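Long-range contact in putative transcriptional regulator (Clostridium difficile, PDB 3QI7), which is of unknown function but is a putative lipoprotein or transcriptional regulator with a periplasmic-binding-protein-like fold, which probably binds a small ligand such as a sugar: residues 157-168 against 189-200. Residues are numbered along the deposited sequence; the frame is centred on the assembly and turned at random.
Sequences KAFIHYASTDDL and LPFVQVNTPNIN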
loop_
_atom_site.group_PDB
_atom_site.type_symbol
_atom_site.label_atom_id
_atom_site.label_comp_id
_atom_site.label_asym_id
_atom_site.label_seq_id
_atom_site.Cartn_x
_atom_site.Cartn_y
_atom_site.Cartn_z
ATOM N N LYS A 157 8.942 20.973 -13.617
ATOM C CA LYS A 157 9.362 21.300 -14.976
ATOM C C LYS A 157 10.158 20.162 -15.611
ATOM O O LYS A 157 10.479 20.219 -16.806
ATOM C CB LYS A 157 10.138 22.616 -14.995
ATOM C CG LYS A 157 9.284 23.825 -14.642
ATOM C CD LYS A 157 7.999 23.858 -15.451
ATOM C CE LYS A 157 7.425 25.282 -15.543
ATOM N NZ LYS A 157 5.958 25.274 -15.851
ATOM N N ALA A 158 10.481 19.136 -14.812
ATOM C CA ALA A 158 11.033 17.859 -15.313
ATOM C C ALA A 158 10.677 16.794 -14.265
ATOM O O ALA A 158 10.390 17.129 -13.109
ATOM C CB ALA A 158 12.582 17.943 -15.529
ATOM N N PHE A 159 10.672 15.529 -14.676
ATOM C CA PHE A 159 10.507 14.386 -13.787
ATOM C C PHE A 159 11.742 13.499 -13.941
ATOM O O PHE A 159 11.995 12.981 -15.042
ATOM C CB PHE A 159 9.261 13.600 -14.181
ATOM C CG PHE A 159 8.878 12.489 -13.236
ATOM C CD1 PHE A 159 9.637 11.299 -13.140
ATOM C CD2 PHE A 159 7.686 12.575 -12.500
ATOM C CE1 PHE A 159 9.221 10.296 -12.306
ATOM C CE2 PHE A 159 7.308 11.562 -11.634
ATOM C CZ PHE A 159 8.060 10.429 -11.563
ATOM N N ILE A 160 12.508 13.340 -12.861
ATOM C CA ILE A 160 13.716 12.476 -12.872
ATOM C C ILE A 160 13.341 11.118 -12.233
ATOM O O ILE A 160 12.846 11.094 -11.115
ATOM C CB ILE A 160 14.926 13.131 -12.137
ATOM C CG1 ILE A 160 15.012 14.641 -12.403
ATOM C CG2 ILE A 160 16.266 12.461 -12.567
ATOM C CD1 ILE A 160 15.132 15.109 -13.895
ATOM N N HIS A 161 13.515 10.010 -12.977
ATOM C CA HIS A 161 13.246 8.642 -12.503
ATOM C C HIS A 161 14.541 7.863 -12.320
ATOM O O HIS A 161 15.337 7.773 -13.272
ATOM C CB HIS A 161 12.395 7.923 -13.553
ATOM C CG HIS A 161 11.937 6.556 -13.147
ATOM N ND1 HIS A 161 12.752 5.436 -13.234
ATOM C CD2 HIS A 161 10.733 6.117 -12.709
ATOM C CE1 HIS A 161 12.064 4.376 -12.836
ATOM N NE2 HIS A 161 10.840 4.763 -12.507
ATOM N N TYR A 162 14.764 7.359 -11.096
ATOM C CA TYR A 162 15.995 6.643 -10.715
ATOM C C TYR A 162 15.647 5.188 -10.351
ATOM O O TYR A 162 14.783 4.942 -9.524
ATOM C CB TYR A 162 16.659 7.314 -9.493
ATOM C CG TYR A 162 17.312 8.639 -9.752
ATOM C CD1 TYR A 162 18.481 8.720 -10.459
ATOM C CD2 TYR A 162 16.771 9.823 -9.237
ATOM C CE1 TYR A 162 19.081 9.941 -10.704
ATOM C CE2 TYR A 162 17.362 11.036 -9.464
ATOM C CZ TYR A 162 18.533 11.098 -10.201
ATOM O OH TYR A 162 19.125 12.318 -10.422
ATOM N N ALA A 163 16.381 4.241 -10.951
ATOM C CA ALA A 163 16.196 2.794 -10.793
ATOM C C ALA A 163 17.391 2.117 -11.446
ATOM O O ALA A 163 17.893 2.609 -12.459
ATOM C CB ALA A 163 14.936 2.330 -11.529
ATOM N N SER A 164 17.835 0.998 -10.879
ATOM C CA SER A 164 18.902 0.181 -11.479
ATOM C C SER A 164 18.338 -0.677 -12.623
ATOM O O SER A 164 17.146 -0.905 -12.679
ATOM C CB SER A 164 19.526 -0.736 -10.427
ATOM O OG SER A 164 18.702 -1.866 -10.157
ATOM N N THR A 165 19.195 -1.214 -13.492
ATOM C CA THR A 165 18.678 -2.069 -14.567
ATOM C C THR A 165 18.122 -3.393 -14.012
ATOM O O THR A 165 17.158 -3.937 -14.577
ATOM C CB THR A 165 19.692 -2.251 -15.696
ATOM O OG1 THR A 165 20.919 -2.760 -15.193
ATOM C CG2 THR A 165 19.967 -0.911 -16.368
ATOM N N ASP A 166 18.660 -3.861 -12.870
ATOM C CA ASP A 166 18.044 -4.970 -12.136
ATOM C C ASP A 166 16.650 -4.632 -11.609
ATOM O O ASP A 166 15.740 -5.470 -11.712
ATOM C CB ASP A 166 18.907 -5.450 -10.982
ATOM C CG ASP A 166 20.136 -6.268 -11.440
ATOM O OD1 ASP A 166 20.262 -6.636 -12.618
ATOM O OD2 ASP A 166 20.978 -6.556 -10.595
ATOM N N ASP A 167 16.481 -3.430 -11.041
ATOM C CA ASP A 167 15.141 -2.948 -10.631
ATOM C C ASP A 167 14.125 -3.006 -11.775
ATOM O O ASP A 167 12.968 -3.361 -11.558
ATOM C CB ASP A 167 15.151 -1.491 -10.108
ATOM C CG ASP A 167 15.900 -1.315 -8.801
ATOM O OD1 ASP A 167 15.836 -2.197 -7.896
ATOM O OD2 ASP A 167 16.534 -0.241 -8.656
ATOM N N LEU A 168 14.554 -2.622 -12.972
ATOM C CA LEU A 168 13.687 -2.652 -14.148
ATOM C C LEU A 168 13.231 -4.066 -14.598
ATOM O O LEU A 168 12.376 -4.165 -15.494
ATOM C CB LEU A 168 14.335 -1.891 -15.317
ATOM C CG LEU A 168 14.636 -0.388 -15.105
ATOM C CD1 LEU A 168 15.176 0.237 -16.380
ATOM C CD2 LEU A 168 13.406 0.379 -14.658
ATOM N N LEU A 189 5.447 17.223 -19.720
ATOM C CA LEU A 189 6.438 17.224 -18.639
ATOM C C LEU A 189 7.699 16.488 -19.092
ATOM O O LEU A 189 7.686 15.263 -19.258
ATOM C CB LEU A 189 5.881 16.529 -17.391
ATOM C CG LEU A 189 6.750 16.405 -16.124
ATOM C CD1 LEU A 189 7.461 17.735 -15.796
ATOM C CD2 LEU A 189 5.879 15.937 -14.958
ATOM N N PRO A 190 8.812 17.219 -19.253
ATOM C CA PRO A 190 10.060 16.544 -19.596
ATOM C C PRO A 190 10.373 15.380 -18.651
ATOM O O PRO A 190 10.241 15.496 -17.449
ATOM C CB PRO A 190 11.103 17.666 -19.495
ATOM C CG PRO A 190 10.318 18.922 -19.807
ATOM C CD PRO A 190 8.973 18.681 -19.176
ATOM N N PHE A 191 10.743 14.240 -19.221
ATOM C CA PHE A 191 11.010 13.055 -18.447
ATOM C C PHE A 191 12.470 12.638 -18.654
ATOM O O PHE A 191 12.942 12.596 -19.781
ATOM C CB PHE A 191 10.054 11.936 -18.861
ATOM C CG PHE A 191 10.326 10.637 -18.193
ATOM C CD1 PHE A 191 9.852 10.389 -16.926
ATOM C CD2 PHE A 191 11.041 9.637 -18.854
ATOM C CE1 PHE A 191 10.111 9.169 -16.299
ATOM C CE2 PHE A 191 11.290 8.431 -18.249
ATOM C CZ PHE A 191 10.827 8.194 -16.962
ATOM N N VAL A 192 13.164 12.342 -17.554
ATOM C CA VAL A 192 14.570 11.958 -17.589
ATOM C C VAL A 192 14.732 10.623 -16.895
ATOM O O VAL A 192 14.489 10.522 -15.695
ATOM C CB VAL A 192 15.443 13.009 -16.874
ATOM C CG1 VAL A 192 16.943 12.629 -16.973
ATOM C CG2 VAL A 192 15.149 14.422 -17.459
ATOM N N GLN A 193 15.134 9.576 -17.625
ATOM C CA GLN A 193 15.389 8.277 -16.971
ATOM C C GLN A 193 16.878 8.090 -16.719
ATOM O O GLN A 193 17.686 8.208 -17.635
ATOM C CB GLN A 193 14.835 7.104 -17.794
ATOM C CG GLN A 193 15.295 5.758 -17.296
ATOM C CD GLN A 193 14.754 4.642 -18.129
ATOM O OE1 GLN A 193 13.882 4.862 -18.951
ATOM N NE2 GLN A 193 15.298 3.443 -17.951
ATOM N N VAL A 194 17.225 7.809 -15.467
ATOM C CA VAL A 194 18.609 7.644 -15.056
ATOM C C VAL A 194 18.795 6.295 -14.389
ATOM O O VAL A 194 18.119 5.974 -13.381
ATOM C CB VAL A 194 19.047 8.753 -14.108
ATOM C CG1 VAL A 194 20.574 8.609 -13.763
ATOM C CG2 VAL A 194 18.764 10.102 -14.724
ATOM N N ASN A 195 19.711 5.510 -14.970
ATOM C CA ASN A 195 20.120 4.215 -14.434
ATOM C C ASN A 195 21.124 4.355 -13.296
ATOM O O ASN A 195 22.238 4.902 -13.465
ATOM C CB ASN A 195 20.716 3.308 -15.524
ATOM C CG ASN A 195 19.662 2.781 -16.536
ATOM O OD1 ASN A 195 18.446 2.998 -16.408
ATOM N ND2 ASN A 195 20.159 2.083 -17.567
ATOM N N THR A 196 20.706 3.845 -12.145
ATOM C CA THR A 196 21.514 3.772 -10.931
ATOM C C THR A 196 22.272 2.417 -10.891
ATOM O O THR A 196 21.814 1.433 -11.498
ATOM C CB THR A 196 20.631 3.886 -9.660
ATOM O OG1 THR A 196 19.643 2.847 -9.650
ATOM C CG2 THR A 196 19.905 5.215 -9.613
ATOM N N PRO A 197 23.414 2.367 -10.182
ATOM C CA PRO A 197 24.167 1.106 -10.049
ATOM C C PRO A 197 23.341 -0.015 -9.401
ATOM O O PRO A 197 22.618 0.216 -8.427
ATOM C CB PRO A 197 25.354 1.486 -9.145
ATOM C CG PRO A 197 25.518 2.959 -9.321
ATOM C CD PRO A 197 24.125 3.507 -9.570
ATOM N N ASN A 198 23.464 -1.214 -9.958
ATOM C CA ASN A 198 22.876 -2.407 -9.381
ATOM C C ASN A 198 23.392 -2.635 -7.980
ATOM O O ASN A 198 24.577 -2.456 -7.714
ATOM C CB ASN A 198 23.202 -3.651 -10.222
ATOM C CG ASN A 198 22.395 -3.724 -11.486
ATOM O OD1 ASN A 198 21.280 -3.235 -11.561
ATOM N ND2 ASN A 198 22.947 -4.373 -12.483
ATOM N N ILE A 199 22.499 -3.024 -7.081
ATOM C CA ILE A 199 22.877 -3.299 -5.708
ATOM C C ILE A 199 23.032 -4.806 -5.582
ATOM O O ILE A 199 22.042 -5.532 -5.517
ATOM C CB ILE A 199 21.850 -2.755 -4.727
ATOM C CG1 ILE A 199 21.733 -1.229 -4.919
ATOM C CG2 ILE A 199 22.243 -3.117 -3.275
ATOM C CD1 ILE A 199 20.760 -0.517 -3.973
ATOM N N ASN A 200 24.270 -5.283 -5.618
ATOM C CA ASN A 200 24.525 -6.717 -5.467
ATOM C C ASN A 200 25.028 -7.089 -4.074
ATOM O O ASN A 200 24.802 -8.203 -3.608
ATOM C CB ASN A 200 25.491 -7.190 -6.551
ATOM C CG ASN A 200 24.878 -7.099 -7.944
ATOM O OD1 ASN A 200 25.465 -6.517 -8.861
ATOM N ND2 ASN A 200 23.672 -7.652 -8.097
HETATM O O HOH W 1 15.525 5.013 -14.055
HETATM O O HOH W 2 19.890 -3.003 -8.038
HETATM O O HOH W 3 21.990 -0.291 -13.537
HETATM O O HOH W 4 20.414 -6.025 -8.115
HETATM O O HOH W 5 23.634 -7.330 -10.899
#
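A parallel beta-alpha-beta unit brings F159–S164 alongside F191–T196, the two strands being joined through helix 171-186; 159-164 is the middle strand of a three-stranded parallel sheet and 191-196 lies at its edge. The ladder is regular at first: F159 N donates to P190 O, V192 N to F159 O (2.8 Å), H161 N to V192 O and V194 N to H161 O. It weakens locally where A163 N reaches V194 O at 3.5 Å; a water donating to V194 O also lies in the ring plane of H161, 2.9 Å from its ND1. T196 N then donates to A163 O (3.1 Å) from above the carbonyl plane, 57° out of it. F159 and F191 pack against helix 171-186 side by side, CD1 to CE1 3.8 Å, their rings slid apart. On the face toward helix 203-223, CE1 of Y162 rests on CB of V194 (3.6 Å), and the tyrosine hydroxyl bonds to D215. Past the strands, N198 OD1 accepts from D166 N (3.0 Å), while the N198 amide stacks on the D166 carboxylate, planes 8° apart. OG of S164 sits between its own N and carbonyl carbon (chi1 78°), which turns it back to accept from D167 N in an ST motif; S164 N donates to D167 OD2. That pair closes its own turn, whereas N198, D166 and a water linking T165 N to T196 O tie the departing loops together.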